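Local coordinates for protein carbonic anhydrase (Sordaria macrospora, PDB 4O1K) that catalyses the reversible hydration of carbon dioxide to bicarbonate at a zinc site, as a tetrameric beta-carbonic anhydrase, at residues Y51-C56 against A74-N79; N79-V84 against Y113-V118; I107-H112 against L164-Q169. All blocks are in the same frame, centred on the assembly; numbering follows the deposited sequence.

Contact 1 of 3, residues Y51-C56 against A74-N79; sequences YLWIGC and AFVHRN. With ZN (zinc ion), chain B.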
loop_
_atom_site.group_PDB
_atom_site.type_symbol
_atom_site.label_atom_id
_atom_site.label_comp_id
_atom_site.label_asym_id
_atom_site.label_seq_id
_atom_site.Cartn_x
_atom_site.Cartn_y
_atom_site.Cartn_z
ATOM N N TYR A 51 21.085 -9.203 -11.428
ATOM C CA TYR A 51 20.422 -9.553 -10.156
ATOM C C TYR A 51 19.432 -8.509 -9.718
ATOM O O TYR A 51 19.709 -7.310 -9.841
ATOM C CB TYR A 51 21.459 -9.602 -9.026
ATOM C CG TYR A 51 22.386 -10.801 -9.039
ATOM C CD1 TYR A 51 22.136 -11.895 -8.217
ATOM C CD2 TYR A 51 23.525 -10.824 -9.837
ATOM C CE1 TYR A 51 22.975 -12.984 -8.214
ATOM C CE2 TYR A 51 24.369 -11.904 -9.827
ATOM C CZ TYR A 51 24.085 -12.978 -9.015
ATOM O OH TYR A 51 24.927 -14.060 -9.010
ATOM N N LEU A 52 18.309 -8.977 -9.161
ATOM C CA LEU A 52 17.473 -8.202 -8.249
ATOM C C LEU A 52 17.787 -8.691 -6.827
ATOM O O LEU A 52 17.711 -9.877 -6.540
ATOM C CB LEU A 52 15.982 -8.429 -8.534
ATOM C CG LEU A 52 15.019 -7.903 -7.466
ATOM C CD1 LEU A 52 15.163 -6.386 -7.261
ATOM C CD2 LEU A 52 13.564 -8.248 -7.789
ATOM N N TRP A 53 18.182 -7.779 -5.953
ATOM C CA TRP A 53 18.555 -8.129 -4.588
ATOM C C TRP A 53 17.530 -7.503 -3.676
ATOM O O TRP A 53 17.350 -6.281 -3.689
ATOM C CB TRP A 53 19.916 -7.520 -4.278
ATOM C CG TRP A 53 20.456 -7.850 -2.933
ATOM C CD1 TRP A 53 20.164 -7.247 -1.737
ATOM C CD2 TRP A 53 21.437 -8.853 -2.655
ATOM N NE1 TRP A 53 20.908 -7.851 -0.718
ATOM C CE2 TRP A 53 21.683 -8.840 -1.265
ATOM C CE3 TRP A 53 22.126 -9.773 -3.454
ATOM C CZ2 TRP A 53 22.604 -9.713 -0.662
ATOM C CZ3 TRP A 53 23.023 -10.637 -2.851
ATOM C CH2 TRP A 53 23.258 -10.596 -1.479
ATOM N N ILE A 54 16.875 -8.319 -2.867
ATOM C CA ILE A 54 15.919 -7.818 -1.872
ATOM C C ILE A 54 16.523 -8.072 -0.502
ATOM O O ILE A 54 16.634 -9.222 -0.060
ATOM C CB ILE A 54 14.557 -8.543 -1.979
ATOM C CG1 ILE A 54 14.008 -8.363 -3.399
ATOM C CG2 ILE A 54 13.558 -7.964 -0.952
ATOM C CD1 ILE A 54 12.712 -9.159 -3.684
ATOM N N GLY A 55 16.956 -7.006 0.160
ATOM C CA GLY A 55 17.660 -7.172 1.428
ATOM C C GLY A 55 17.070 -6.317 2.526
ATOM O O GLY A 55 16.057 -5.643 2.325
ATOM N N CYS A 56 17.690 -6.331 3.701
ATOM C CA CYS A 56 17.105 -5.596 4.840
ATOM C C CYS A 56 17.738 -4.224 5.068
ATOM O O CYS A 56 18.958 -4.040 4.890
ATOM C CB CYS A 56 17.174 -6.439 6.102
ATOM S SG CYS A 56 16.457 -5.577 7.545
ATOM N N ALA A 74 23.762 -5.263 -9.626
ATOM C CA ALA A 74 22.623 -5.511 -8.748
ATOM C C ALA A 74 21.678 -4.331 -8.723
ATOM O O ALA A 74 22.060 -3.156 -8.572
ATOM C CB ALA A 74 23.074 -5.857 -7.331
ATOM N N PHE A 75 20.419 -4.659 -8.896
ATOM C CA PHE A 75 19.344 -3.720 -8.717
ATOM C C PHE A 75 18.875 -4.023 -7.316
ATOM O O PHE A 75 18.568 -5.168 -7.044
ATOM C CB PHE A 75 18.287 -4.144 -9.697
ATOM C CG PHE A 75 17.240 -3.153 -9.896
ATOM C CD1 PHE A 75 17.503 -1.992 -10.595
ATOM C CD2 PHE A 75 15.969 -3.382 -9.417
ATOM C CE1 PHE A 75 16.509 -1.059 -10.788
ATOM C CE2 PHE A 75 14.980 -2.451 -9.623
ATOM C CZ PHE A 75 15.247 -1.288 -10.299
ATOM N N VAL A 76 18.795 -3.027 -6.422
ATOM C CA VAL A 76 18.646 -3.322 -4.995
ATOM C C VAL A 76 17.380 -2.704 -4.374
ATOM O O VAL A 76 17.115 -1.504 -4.535
ATOM C CB VAL A 76 19.888 -2.803 -4.209
ATOM C CG1 VAL A 76 19.715 -2.973 -2.703
ATOM C CG2 VAL A 76 21.135 -3.537 -4.638
ATOM N N HIS A 77 16.602 -3.533 -3.700
ATOM C CA HIS A 77 15.515 -3.049 -2.853
ATOM C C HIS A 77 15.878 -3.412 -1.422
ATOM O O HIS A 77 16.255 -4.528 -1.162
ATOM C CB HIS A 77 14.173 -3.688 -3.250
ATOM C CG HIS A 77 13.057 -3.347 -2.312
ATOM N ND1 HIS A 77 12.438 -2.117 -2.315
ATOM C CD2 HIS A 77 12.466 -4.059 -1.324
ATOM C CE1 HIS A 77 11.513 -2.083 -1.370
ATOM N NE2 HIS A 77 11.514 -3.247 -0.751
ATOM N N ARG A 78 15.758 -2.472 -0.489
ATOM C CA ARG A 78 16.003 -2.816 0.911
ATOM C C ARG A 78 14.865 -2.283 1.742
ATOM O O ARG A 78 14.487 -1.096 1.592
ATOM C CB ARG A 78 17.329 -2.201 1.401
ATOM C CG ARG A 78 18.528 -3.076 1.075
ATOM C CD ARG A 78 19.877 -2.369 1.308
ATOM N NE ARG A 78 20.242 -2.322 2.720
ATOM C CZ ARG A 78 21.382 -1.785 3.168
ATOM N NH1 ARG A 78 22.249 -1.272 2.302
ATOM N NH2 ARG A 78 21.668 -1.766 4.468
ATOM N N ASN A 79 14.317 -3.147 2.600
ATOM C CA ASN A 79 13.202 -2.714 3.469
ATOM C C ASN A 79 13.345 -3.381 4.819
ATOM O O ASN A 79 14.241 -4.180 4.987
ATOM C CB ASN A 79 11.832 -3.009 2.836
ATOM C CG ASN A 79 11.554 -4.479 2.662
ATOM O OD1 ASN A 79 11.781 -5.292 3.551
ATOM N ND2 ASN A 79 10.984 -4.831 1.502
HETATM ZN ZN ZN B . 17.360 -6.689 9.349
#
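Tyr51 to Cys56 and Ala74 to Asn79 lie edge to edge as the parallel strands of a beta-alpha-beta unit, with helix 63-67 in the crossover. Backbone bonds alternate between the strands: Tyr51 O accepts from Phe75 N at 2.9 Å, Phe75 O from Trp53 N, Trp53 O from His77 N, His77 O from Gly55 N and Gly55 O from Asn79 N. On one side of the sheet Leu52 CD1 meets the edge of the Phe75 ring, 3.8 Å from CD2, and Ile54 CG2 comes to the imidazole edge of His77, 4.1 Å from CD2; helix 89-100 packs on Leu52, Phe75 and His77. On the other side Trp53 CB packs on Val76 CG2. Arg78 packs CG against the Gly55 carbonyl, and a bend at chi3 (78°) brings NE to Cys56 O, a bond of 3.1 Å in the guanidinium plane but well above the carbonyl plane. Further out, Ser59 OG also bonds Cys56 O, and Asn79 ND2 donates to His77 NE2 in the ring plane, which limits rotation of the imidazole. At the C-terminal strand end Cys56 holds its sulfur trans to the main-chain nitrogen (chi1 -180°), with SG 2.3 Å from the zinc ion.

Contact 2 of 3, residues N79-V84 against Y113-V118; sequences NIANLV and YGCGGV. With ZN (zinc ion), chain B.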
loop_
_atom_site.group_PDB
_atom_site.type_symbol
_atom_site.label_atom_id
_atom_site.label_comp_id
_atom_site.label_asym_id
_atom_site.label_seq_id
_atom_site.Cartn_x
_atom_site.Cartn_y
_atom_site.Cartn_z
ATOM N N ASN A 79 14.317 -3.147 2.600
ATOM C CA ASN A 79 13.202 -2.714 3.469
ATOM C C ASN A 79 13.345 -3.381 4.819
ATOM O O ASN A 79 14.241 -4.180 4.987
ATOM C CB ASN A 79 11.832 -3.009 2.836
ATOM C CG ASN A 79 11.554 -4.479 2.662
ATOM O OD1 ASN A 79 11.781 -5.292 3.551
ATOM N ND2 ASN A 79 10.984 -4.831 1.502
ATOM N N ILE A 80 12.504 -3.046 5.789
ATOM C CA ILE A 80 12.682 -3.640 7.119
ATOM C C ILE A 80 12.343 -5.135 7.067
ATOM O O ILE A 80 11.204 -5.533 6.777
ATOM C CB ILE A 80 11.828 -2.926 8.181
ATOM C CG1 ILE A 80 12.388 -1.528 8.466
ATOM C CG2 ILE A 80 11.826 -3.734 9.480
ATOM C CD1 ILE A 80 11.359 -0.609 9.167
ATOM N N ALA A 81 13.362 -5.957 7.338
ATOM C CA ALA A 81 13.282 -7.416 7.367
ATOM C C ALA A 81 13.073 -8.079 6.019
ATOM O O ALA A 81 12.622 -9.215 5.942
ATOM C CB ALA A 81 12.271 -7.923 8.444
ATOM N N ASN A 82 13.457 -7.379 4.951
ATOM C CA ASN A 82 13.514 -7.976 3.619
ATOM C C ASN A 82 12.225 -8.696 3.234
ATOM O O ASN A 82 12.260 -9.865 2.805
ATOM C CB ASN A 82 14.767 -8.877 3.431
ATOM C CG ASN A 82 14.995 -9.877 4.581
ATOM O OD1 ASN A 82 15.715 -9.587 5.546
ATOM N ND2 ASN A 82 14.394 -11.065 4.469
ATOM N N LEU A 83 11.099 -7.999 3.423
ATOM C CA LEU A 83 9.779 -8.562 3.148
ATOM C C LEU A 83 9.308 -8.392 1.706
ATOM O O LEU A 83 9.575 -7.367 1.050
ATOM C CB LEU A 83 8.727 -7.919 4.069
ATOM C CG LEU A 83 8.946 -8.084 5.557
ATOM C CD1 LEU A 83 7.833 -7.379 6.362
ATOM C CD2 LEU A 83 8.933 -9.552 5.905
ATOM N N VAL A 84 8.570 -9.397 1.216
ATOM C CA VAL A 84 7.916 -9.295 -0.088
ATOM C C VAL A 84 6.414 -9.456 0.183
ATOM O O VAL A 84 5.920 -10.590 0.296
ATOM C CB VAL A 84 8.433 -10.396 -1.043
ATOM C CG1 VAL A 84 7.715 -10.338 -2.352
ATOM C CG2 VAL A 84 9.946 -10.196 -1.311
ATOM N N TYR A 113 21.374 -12.540 10.157
ATOM C CA TYR A 113 21.195 -12.865 11.573
ATOM C C TYR A 113 21.360 -11.607 12.383
ATOM O O TYR A 113 22.129 -10.709 12.002
ATOM C CB TYR A 113 22.192 -13.936 12.049
ATOM C CG TYR A 113 21.997 -15.266 11.354
ATOM C CD1 TYR A 113 20.795 -15.956 11.455
ATOM C CD2 TYR A 113 23.006 -15.833 10.599
ATOM C CE1 TYR A 113 20.605 -17.168 10.811
ATOM C CE2 TYR A 113 22.827 -17.055 9.960
ATOM C CZ TYR A 113 21.621 -17.715 10.071
ATOM O OH TYR A 113 21.425 -18.921 9.430
ATOM N N GLY A 114 20.648 -11.534 13.503
ATOM C CA GLY A 114 20.709 -10.345 14.324
ATOM C C GLY A 114 19.754 -9.273 13.837
ATOM O O GLY A 114 19.738 -8.178 14.390
ATOM N N CYS A 115 18.947 -9.595 12.825
ATOM C CA CYS A 115 18.015 -8.635 12.240
ATOM C C CYS A 115 17.144 -7.925 13.257
ATOM O O CYS A 115 16.371 -8.562 13.988
ATOM C CB CYS A 115 17.121 -9.330 11.227
ATOM S SG CYS A 115 16.021 -8.199 10.318
ATOM N N GLY A 116 17.269 -6.601 13.297
ATOM C CA GLY A 116 16.500 -5.796 14.229
ATOM C C GLY A 116 15.008 -5.829 13.983
ATOM O O GLY A 116 14.219 -5.767 14.932
ATOM N N GLY A 117 14.616 -5.916 12.719
ATOM C CA GLY A 117 13.208 -5.920 12.358
ATOM C C GLY A 117 12.490 -7.170 12.821
ATOM O O GLY A 117 11.406 -7.086 13.387
ATOM N N VAL A 118 13.102 -8.329 12.581
ATOM C CA VAL A 118 12.613 -9.609 13.098
ATOM C C VAL A 118 12.510 -9.595 14.637
ATOM O O VAL A 118 11.425 -9.889 15.240
ATOM C CB VAL A 118 13.504 -10.748 12.575
ATOM C CG1 VAL A 118 13.132 -12.066 13.222
ATOM C CG2 VAL A 118 13.374 -10.846 11.062
HETATM ZN ZN ZN B . 17.360 -6.689 9.349
#
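Ala81 presents its methyl group to the first turn of helix 116-121, where CB rests 4.1 Å from Val118 CG2 and also reaches the backbone of Gly117. Beside it, Ile80 lays CG2 over the alpha carbon of Gly117, 3.9 Å from CA. The approach depends on the missing side chain: a beta carbon on Gly117 would run into Ile80 CG2 and crowd Ala81 CB. The other partner of Ala81 is sulfur, since Cys115 SG stands 4.1 Å from Ala81 CA.

The loop that faces the metal site takes its shape from its own first residue, Asn79. Asn79 to Asn82 form a type II beta turn, closed by Asn82 N to Asn79 O at 3.3 Å, with Ala81 at positive phi (69°). The amide of Asn79 grips the backbone of Leu83, just after the turn, at both its N-H and its carbonyl: OD1 accepts from Leu83 N at 2.8 Å, on a lone pair, while ND2 donates to Leu83 O at 2.9 Å, and this double grip probably fixes the rotation of the Asn79 amide. Trp133 NE1 bonds Ile80 O, and Ile137 packs on Ala81, so helix 130-143 backs the turn.

Across from it, Cys115 occupies the N-cap of its helix. SG binds the zinc ion at 2.2 Å and also takes a weak but straight bond from Val118 N (174°). Cys56, Asp58 and His112 complete the metal site, and four protein ligands are consistent with the closed form known in this family, in which the aspartate takes the place of a water. With Ala81 carbon against it and the N-H of the first helical turn directed at it, the zinc-bound sulfur of Cys115 would probably have part of its negative charge offset by the helix N terminus and that weak bond.

Contact 3 of 3, residues I107-H112 against L164-Q169; sequences IVVCGH and LNVYEQ. With ZN (zinc ion), chain B.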
loop_
_atom_site.group_PDB
_atom_site.type_symbol
_atom_site.label_atom_id
_atom_site.label_comp_id
_atom_site.label_asym_id
_atom_site.label_seq_id
_atom_site.Cartn_x
_atom_site.Cartn_y
_atom_site.Cartn_z
ATOM N N ILE A 107 16.988 -13.549 -8.717
ATOM C CA ILE A 107 16.385 -12.725 -7.667
ATOM C C ILE A 107 16.840 -13.348 -6.353
ATOM O O ILE A 107 16.687 -14.534 -6.162
ATOM C CB ILE A 107 14.863 -12.740 -7.728
ATOM C CG1 ILE A 107 14.366 -12.167 -9.059
ATOM C CG2 ILE A 107 14.278 -11.853 -6.590
ATOM C CD1 ILE A 107 12.822 -12.143 -9.202
ATOM N N VAL A 108 17.450 -12.561 -5.472
ATOM C CA VAL A 108 17.956 -13.085 -4.201
ATOM C C VAL A 108 17.164 -12.374 -3.120
ATOM O O VAL A 108 17.040 -11.157 -3.187
ATOM C CB VAL A 108 19.407 -12.630 -4.003
ATOM C CG1 VAL A 108 19.871 -12.941 -2.573
ATOM C CG2 VAL A 108 20.332 -13.278 -5.073
ATOM N N VAL A 109 16.647 -13.118 -2.147
ATOM C CA VAL A 109 16.161 -12.512 -0.906
ATOM C C VAL A 109 17.240 -12.831 0.099
ATOM O O VAL A 109 17.545 -14.004 0.329
ATOM C CB VAL A 109 14.846 -13.145 -0.437
ATOM C CG1 VAL A 109 14.461 -12.617 0.949
ATOM C CG2 VAL A 109 13.744 -12.811 -1.425
ATOM N N CYS A 110 17.835 -11.790 0.684
ATOM C CA CYS A 110 18.915 -12.008 1.638
ATOM C C CYS A 110 18.496 -11.518 3.002
ATOM O O CYS A 110 18.250 -10.312 3.185
ATOM C CB CYS A 110 20.167 -11.256 1.201
ATOM S SG CYS A 110 21.642 -11.745 2.170
ATOM N N GLY A 111 18.389 -12.430 3.960
ATOM C CA GLY A 111 18.131 -11.985 5.318
ATOM C C GLY A 111 19.462 -11.882 6.037
ATOM O O GLY A 111 20.516 -12.075 5.424
ATOM N N HIS A 112 19.425 -11.588 7.332
ATOM C CA HIS A 112 20.687 -11.528 8.071
ATOM C C HIS A 112 20.442 -11.818 9.533
ATOM O O HIS A 112 19.397 -11.445 10.084
ATOM C CB HIS A 112 21.416 -10.192 7.843
ATOM C CG HIS A 112 20.700 -9.005 8.410
ATOM N ND1 HIS A 112 21.248 -8.206 9.391
ATOM C CD2 HIS A 112 19.471 -8.496 8.150
ATOM C CE1 HIS A 112 20.374 -7.270 9.731
ATOM N NE2 HIS A 112 19.299 -7.415 8.982
ATOM N N LEU A 164 13.468 -18.933 8.096
ATOM C CA LEU A 164 12.120 -19.178 7.582
ATOM C C LEU A 164 11.509 -17.958 6.920
ATOM O O LEU A 164 10.711 -18.085 5.991
ATOM C CB LEU A 164 11.214 -19.672 8.701
ATOM C CG LEU A 164 11.646 -21.090 9.124
ATOM C CD1 LEU A 164 10.984 -21.454 10.427
ATOM C CD2 LEU A 164 11.241 -22.066 8.049
ATOM N N ASN A 165 11.817 -16.771 7.432
ATOM C CA ASN A 165 11.334 -15.545 6.805
ATOM C C ASN A 165 11.931 -15.448 5.421
ATOM O O ASN A 165 11.227 -15.178 4.469
ATOM C CB ASN A 165 11.740 -14.302 7.598
ATOM C CG ASN A 165 11.119 -13.020 7.045
ATOM O OD1 ASN A 165 9.907 -12.967 6.737
ATOM N ND2 ASN A 165 11.945 -11.979 6.911
ATOM N N VAL A 166 13.241 -15.646 5.301
ATOM C CA VAL A 166 13.809 -15.649 3.941
ATOM C C VAL A 166 13.060 -16.641 3.027
ATOM O O VAL A 166 12.649 -16.278 1.917
ATOM C CB VAL A 166 15.275 -15.997 3.945
ATOM C CG1 VAL A 166 15.769 -16.191 2.476
ATOM C CG2 VAL A 166 16.052 -14.840 4.572
ATOM N N TYR A 167 12.872 -17.876 3.500
ATOM C CA TYR A 167 12.149 -18.898 2.700
ATOM C C TYR A 167 10.732 -18.429 2.279
ATOM O O TYR A 167 10.353 -18.530 1.104
ATOM C CB TYR A 167 12.099 -20.223 3.487
ATOM C CG TYR A 167 11.113 -21.245 2.963
ATOM C CD1 TYR A 167 11.455 -22.118 1.934
ATOM C CD2 TYR A 167 9.854 -21.345 3.513
ATOM C CE1 TYR A 167 10.538 -23.063 1.473
ATOM C CE2 TYR A 167 8.943 -22.264 3.067
ATOM C CZ TYR A 167 9.290 -23.121 2.051
ATOM O OH TYR A 167 8.351 -24.035 1.626
ATOM N N GLU A 168 9.958 -17.910 3.234
ATOM C CA GLU A 168 8.597 -17.433 2.949
ATOM C C GLU A 168 8.576 -16.253 1.985
ATOM O O GLU A 168 7.679 -16.183 1.122
ATOM C CB GLU A 168 7.819 -17.090 4.226
ATOM C CG GLU A 168 7.426 -18.296 5.079
ATOM C CD GLU A 168 6.538 -19.314 4.333
ATOM O OE1 GLU A 168 5.892 -18.959 3.320
ATOM O OE2 GLU A 168 6.473 -20.475 4.776
ATOM N N GLN A 169 9.541 -15.329 2.106
ATOM C CA GLN A 169 9.582 -14.197 1.169
ATOM C C GLN A 169 9.985 -14.667 -0.225
ATOM O O GLN A 169 9.510 -14.135 -1.248
ATOM C CB GLN A 169 10.474 -13.038 1.657
ATOM C CG GLN A 169 10.137 -12.502 3.077
ATOM C CD GLN A 169 8.651 -12.306 3.327
ATOM O OE1 GLN A 169 7.957 -11.692 2.517
ATOM N NE2 GLN A 169 8.154 -12.827 4.460
HETATM ZN ZN ZN B . 17.360 -6.689 9.349
#
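This is apolar packing of a helix on a sheet: Val166 of helix 154-174 settles over Val109 and Gly111 of strand 106-112. The two segments run nearly antiparallel, at 161°, with their axes 8.1 Å apart. Each branch of Val166 has its own place. CG1, trans to the main-chain nitrogen (chi1 172°), touches Val109 O at 3.5 Å and Val109 CG1 at 4.1 Å, whereas CG2 lies 3.4 Å from Gly111 N. A beta carbon on Gly111 would collide with that methyl. The strand belongs to the central mixed sheet of this alpha/beta fold, between strands 51-56 and 190-197, and Val166 also reaches Val195 of the latter. An alanine in place of Val166 would take away both methyls and is likely to open a gap above Gly111 and Val109. One turn on, Gln169 sets CB 4.1 Å from Val109 CG1, then bends at chi2 (-45°) and carries its amide away from the strand. There NE2 donates to Asn165 OD1 from above the carbonyl plane, at 2.9 Å, and OE1 accepts from Val84 N. His112 turns its side chain away from the helix, and NE2 binds the zinc ion at 2.1 Å.

Overall arrangement
From the N terminus, contact 1 closes first, joining 51-56 to 74-79 across the short helical crossover. Contact 2 begins as it ends, sharing Asn79, and follows it in series; its loop runs through helix 89-100 and strand 106-112 before returning at 113-118. Contact 3 starts on that strand, inside the span of contact 2, and closes only at 164-169, so these two cross. Strands 51-56 and 106-112 are neighbours in the sheet, tying contact 1 to contact 3. Between contacts 2 and 3, Asn165 and Gln169 reach back to the 79-84 loop. All three meet at the zinc ion, supplying Cys56, Cys115 and His112 respectively.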